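Local coordinates for protein B (Streptococcus agalactiae, PDB 5H6I), which is a secreted pore-forming toxin, the CAMP factor, that permeabilises membranes and also binds the Fc part of IgG, at residues L45-K56 / V68-K79. Residues are numbered along the deposited sequence; the frame is centred on the assembly and turned at random.
Sequences LDQDSIQLRNIK and VNEAITSVEKLK
Lys-79 runs alongside Leu-45 to Asp-46, the lysine and leucine side chains passing in opposite directions. Lys-79 NZ donates to Asp-46 OD1 at 3.0 Å, nearly along the C-O axis, in a salt-bridged hydrogen bond. Glu-76 OE1 lies 3.8 Å from Lys-79 NZ, a long and weaker ion pair that completes the salt-bridge network. On the way, CG of Lys-79 packs on Leu-45 CD1 (3.7 Å). At the other end, Lys-56 NZ donates to Asn-69 OD1, but at 2.4 Å this bond is very short and its exact length doubtful. A bend at the end of the lysine chain (chi4 65°) turns NZ to the amide. Within helix 65-84, Asn-69 O accepts from Thr-73 N and Thr-73 OG1, which arrive from opposite faces of its plane. Asp-48 has its salt bridge with Lys-44.

Between the polar ends the contact is mostly apolar. Val-75 is a knob among Leu-45, Asp-48, Ser-49 and Leu-52. Leu-52 CB meets Ile-72 CG1 at 3.7 Å. Leu-52 CD1 lies 3.9 Å from Ala-71 CB. Ile-55 and Val-68 also touch Ile-109 of helix 93-115. The axes run antiparallel at 159°, 9.8 Å apart: an antiparallel helical hairpin with a knob-into-hole contact at Val-75, within an all-helical bundle.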
loop_
_atom_site.group_PDB
_atom_site.type_symbol
_atom_site.label_atom_id
_atom_site.label_comp_id
_atom_site.label_asym_id
_atom_site.label_seq_id
_atom_site.Cartn_x
_atom_site.Cartn_y
_atom_site.Cartn_z
ATOM N N LEU A 45 1.646 -2.073 -18.305
ATOM C CA LEU A 45 0.387 -2.032 -17.570
ATOM C C LEU A 45 0.115 -3.347 -16.851
ATOM O O LEU A 45 -0.602 -3.365 -15.843
ATOM C CB LEU A 45 -0.765 -1.690 -18.517
ATOM C CG LEU A 45 -0.808 -0.239 -19.009
ATOM C CD1 LEU A 45 -1.851 -0.069 -20.102
ATOM C CD2 LEU A 45 -1.074 0.717 -17.856
ATOM N N ASP A 46 0.676 -4.453 -17.347
ATOM C CA ASP A 46 0.569 -5.720 -16.635
ATOM C C ASP A 46 1.490 -5.766 -15.422
ATOM O O ASP A 46 1.147 -6.390 -14.411
ATOM C CB ASP A 46 0.876 -6.886 -17.575
ATOM C CG ASP A 46 -0.300 -7.244 -18.459
ATOM O OD1 ASP A 46 -1.352 -6.581 -18.339
ATOM O OD2 ASP A 46 -0.177 -8.186 -19.271
ATOM N N GLN A 47 2.656 -5.120 -15.505
ATOM C CA GLN A 47 3.519 -5.001 -14.335
ATOM C C GLN A 47 2.853 -4.162 -13.252
ATOM O O GLN A 47 2.926 -4.496 -12.063
ATOM C CB GLN A 47 4.865 -4.396 -14.736
ATOM C CG GLN A 47 5.744 -3.984 -13.565
ATOM C CD GLN A 47 7.006 -3.267 -14.009
ATOM O OE1 GLN A 47 7.277 -3.141 -15.203
ATOM N NE2 GLN A 47 7.788 -2.794 -13.044
ATOM N N ASP A 48 2.192 -3.071 -13.645
ATOM C CA ASP A 48 1.487 -2.242 -12.675
ATOM C C ASP A 48 0.263 -2.962 -12.120
ATOM O O ASP A 48 -0.038 -2.851 -10.926
ATOM C CB ASP A 48 1.083 -0.913 -13.313
ATOM C CG ASP A 48 2.262 -0.168 -13.903
ATOM O OD1 ASP A 48 3.410 -0.452 -13.502
ATOM O OD2 ASP A 48 2.041 0.704 -14.771
ATOM N N SER A 49 -0.453 -3.702 -12.971
ATOM C CA SER A 49 -1.641 -4.414 -12.512
ATOM C C SER A 49 -1.292 -5.438 -11.440
ATOM O O SER A 49 -2.039 -5.612 -10.471
ATOM C CB SER A 49 -2.338 -5.089 -13.693
ATOM O OG SER A 49 -3.594 -5.622 -13.307
ATOM N N ILE A 50 -0.158 -6.122 -11.596
ATOM C CA ILE A 50 0.290 -7.057 -10.570
ATOM C C ILE A 50 0.817 -6.303 -9.357
ATOM O O ILE A 50 0.573 -6.694 -8.208
ATOM C CB ILE A 50 1.347 -8.015 -11.151
ATOM C CG1 ILE A 50 0.713 -8.938 -12.193
ATOM C CG2 ILE A 50 2.006 -8.830 -10.047
ATOM C CD1 ILE A 50 -0.435 -9.765 -11.659
ATOM N N GLN A 51 1.538 -5.204 -9.587
ATOM C CA GLN A 51 2.073 -4.425 -8.475
ATOM C C GLN A 51 0.969 -3.735 -7.685
ATOM O O GLN A 51 1.104 -3.548 -6.471
ATOM C CB GLN A 51 3.079 -3.398 -8.992
ATOM C CG GLN A 51 4.016 -2.849 -7.931
ATOM C CD GLN A 51 5.327 -2.366 -8.515
ATOM O OE1 GLN A 51 5.585 -2.525 -9.709
ATOM N NE2 GLN A 51 6.166 -1.770 -7.676
ATOM N N LEU A 52 -0.128 -3.355 -8.344
ATOM C CA LEU A 52 -1.186 -2.624 -7.655
ATOM C C LEU A 52 -2.145 -3.549 -6.915
ATOM O O LEU A 52 -2.734 -3.139 -5.909
ATOM C CB LEU A 52 -1.958 -1.751 -8.646
ATOM C CG LEU A 52 -1.272 -0.444 -9.055
ATOM C CD1 LEU A 52 -1.994 0.194 -10.228
ATOM C CD2 LEU A 52 -1.193 0.521 -7.880
ATOM N N ARG A 53 -2.322 -4.786 -7.387
ATOM C CA ARG A 53 -3.171 -5.722 -6.655
ATOM C C ARG A 53 -2.486 -6.220 -5.389
ATOM O O ARG A 53 -3.161 -6.519 -4.398
ATOM C CB ARG A 53 -3.577 -6.894 -7.551
ATOM C CG ARG A 53 -2.422 -7.702 -8.116
ATOM C CD ARG A 53 -2.199 -8.986 -7.336
ATOM N NE ARG A 53 -1.512 -9.995 -8.137
ATOM C CZ ARG A 53 -0.830 -11.014 -7.625
ATOM N NH1 ARG A 53 -0.740 -11.159 -6.310
ATOM N NH2 ARG A 53 -0.236 -11.886 -8.429
ATOM N N ASN A 54 -1.153 -6.316 -5.402
ATOM C CA ASN A 54 -0.420 -6.595 -4.171
ATOM C C ASN A 54 -0.622 -5.475 -3.161
ATOM O O ASN A 54 -0.894 -5.723 -1.981
ATOM C CB ASN A 54 1.069 -6.776 -4.474
ATOM C CG ASN A 54 1.354 -8.024 -5.284
ATOM O OD1 ASN A 54 0.676 -9.041 -5.142
ATOM N ND2 ASN A 54 2.369 -7.953 -6.139
ATOM N N ILE A 55 -0.494 -4.227 -3.617
ATOM C CA ILE A 55 -0.701 -3.075 -2.746
ATOM C C ILE A 55 -2.152 -2.996 -2.288
ATOM O O ILE A 55 -2.433 -2.538 -1.173
ATOM C CB ILE A 55 -0.258 -1.792 -3.476
ATOM C CG1 ILE A 55 1.254 -1.810 -3.716
ATOM C CG2 ILE A 55 -0.655 -0.552 -2.694
ATOM C CD1 ILE A 55 1.768 -0.603 -4.468
ATOM N N LYS A 56 -3.090 -3.459 -3.120
ATOM C CA LYS A 56 -4.511 -3.362 -2.791
ATOM C C LYS A 56 -4.835 -4.013 -1.452
ATOM O O LYS A 56 -5.750 -3.566 -0.751
ATOM C CB LYS A 56 -5.345 -3.997 -3.904
ATOM C CG LYS A 56 -6.846 -3.808 -3.752
ATOM C CD LYS A 56 -7.613 -4.803 -4.608
ATOM C CE LYS A 56 -9.113 -4.634 -4.444
ATOM N NZ LYS A 56 -9.575 -3.312 -4.947
ATOM N N VAL A 68 -5.687 3.557 -4.767
ATOM C CA VAL A 68 -5.193 2.442 -5.569
ATOM C C VAL A 68 -6.345 1.698 -6.244
ATOM O O VAL A 68 -6.156 1.081 -7.295
ATOM C CB VAL A 68 -4.321 1.492 -4.732
ATOM C CG1 VAL A 68 -3.342 2.280 -3.870
ATOM C CG2 VAL A 68 -5.178 0.567 -3.882
ATOM N N ASN A 69 -7.552 1.757 -5.682
ATOM C CA ASN A 69 -8.711 1.217 -6.387
ATOM C C ASN A 69 -8.969 2.000 -7.666
ATOM O O ASN A 69 -9.311 1.421 -8.703
ATOM C CB ASN A 69 -9.946 1.238 -5.482
ATOM C CG ASN A 69 -10.022 0.029 -4.577
ATOM O OD1 ASN A 69 -9.223 -0.906 -4.699
ATOM N ND2 ASN A 69 -10.983 0.034 -3.666
ATOM N N GLU A 70 -8.801 3.323 -7.611
ATOM C CA GLU A 70 -8.903 4.139 -8.814
ATOM C C GLU A 70 -7.721 3.908 -9.747
ATOM O O GLU A 70 -7.864 4.031 -10.969
ATOM C CB GLU A 70 -9.000 5.614 -8.433
ATOM C CG GLU A 70 -10.298 5.987 -7.738
ATOM C CD GLU A 70 -11.458 6.103 -8.703
ATOM O OE1 GLU A 70 -12.114 5.075 -8.978
ATOM O OE2 GLU A 70 -11.710 7.224 -9.191
ATOM N N ALA A 71 -6.552 3.576 -9.194
ATOM C CA ALA A 71 -5.393 3.292 -10.035
ATOM C C ALA A 71 -5.559 1.967 -10.769
ATOM O O ALA A 71 -5.196 1.854 -11.945
ATOM C CB ALA A 71 -4.119 3.287 -9.192
ATOM N N ILE A 72 -6.101 0.953 -10.089
ATOM C CA ILE A 72 -6.358 -0.327 -10.743
ATOM C C ILE A 72 -7.376 -0.154 -11.862
ATOM O O ILE A 72 -7.232 -0.729 -12.948
ATOM C CB ILE A 72 -6.818 -1.371 -9.709
ATOM C CG1 ILE A 72 -5.679 -1.699 -8.741
ATOM C CG2 ILE A 72 -7.313 -2.632 -10.401
ATOM C CD1 ILE A 72 -6.102 -2.544 -7.561
ATOM N N THR A 73 -8.418 0.645 -11.618
ATOM C CA THR A 73 -9.382 0.948 -12.671
ATOM C C THR A 73 -8.718 1.699 -13.818
ATOM O O THR A 73 -9.029 1.459 -14.991
ATOM C CB THR A 73 -10.547 1.757 -12.098
ATOM O OG1 THR A 73 -11.231 0.978 -11.109
ATOM C CG2 THR A 73 -11.530 2.142 -13.196
ATOM N N SER A 74 -7.791 2.608 -13.500
ATOM C CA SER A 74 -7.078 3.332 -14.545
ATOM C C SER A 74 -6.229 2.396 -15.394
ATOM O O SER A 74 -6.075 2.622 -16.599
ATOM C CB SER A 74 -6.208 4.429 -13.928
ATOM O OG SER A 74 -5.020 3.890 -13.374
ATOM N N VAL A 75 -5.676 1.343 -14.789
ATOM C CA VAL A 75 -4.882 0.380 -15.547
ATOM C C VAL A 75 -5.748 -0.326 -16.581
ATOM O O VAL A 75 -5.316 -0.573 -17.713
ATOM C CB VAL A 75 -4.209 -0.626 -14.592
ATOM C CG1 VAL A 75 -3.583 -1.773 -15.370
ATOM C CG2 VAL A 75 -3.163 0.072 -13.738
ATOM N N GLU A 76 -6.990 -0.646 -16.215
ATOM C CA GLU A 76 -7.871 -1.377 -17.118
ATOM C C GLU A 76 -8.416 -0.497 -18.235
ATOM O O GLU A 76 -8.597 -0.976 -19.360
ATOM C CB GLU A 76 -9.022 -2.004 -16.331
ATOM C CG GLU A 76 -9.300 -3.453 -16.693
ATOM C CD GLU A 76 -8.040 -4.298 -16.721
ATOM O OE1 GLU A 76 -7.821 -5.004 -17.727
ATOM O OE2 GLU A 76 -7.271 -4.260 -15.736
ATOM N N LYS A 77 -8.682 0.782 -17.956
ATOM C CA LYS A 77 -9.197 1.662 -19.000
ATOM C C LYS A 77 -8.105 2.054 -19.988
ATOM O O LYS A 77 -8.402 2.353 -21.150
ATOM C CB LYS A 77 -9.843 2.901 -18.376
ATOM C CG LYS A 77 -9.048 4.183 -18.532
ATOM C CD LYS A 77 -9.828 5.386 -18.030
ATOM C CE LYS A 77 -11.008 5.705 -18.931
ATOM N NZ LYS A 77 -11.758 6.898 -18.448
ATOM N N LEU A 78 -6.842 2.057 -19.553
ATOM C CA LEU A 78 -5.747 2.292 -20.487
ATOM C C LEU A 78 -5.498 1.066 -21.356
ATOM O O LEU A 78 -5.215 1.193 -22.553
ATOM C CB LEU A 78 -4.478 2.681 -19.726
ATOM C CG LEU A 78 -4.486 4.023 -18.991
ATOM C CD1 LEU A 78 -3.430 4.045 -17.896
ATOM C CD2 LEU A 78 -4.280 5.179 -19.955
ATOM N N LYS A 79 -5.603 -0.129 -20.771
ATOM C CA LYS A 79 -5.456 -1.358 -21.547
ATOM C C LYS A 79 -6.554 -1.475 -22.594
ATOM O O LYS A 79 -6.292 -1.828 -23.751
ATOM C CB LYS A 79 -5.474 -2.571 -20.616
ATOM C CG LYS A 79 -4.119 -2.964 -20.059
ATOM C CD LYS A 79 -4.152 -4.377 -19.498
ATOM C CE LYS A 79 -3.814 -4.393 -18.015
ATOM N NZ LYS A 79 -4.090 -5.718 -17.394
#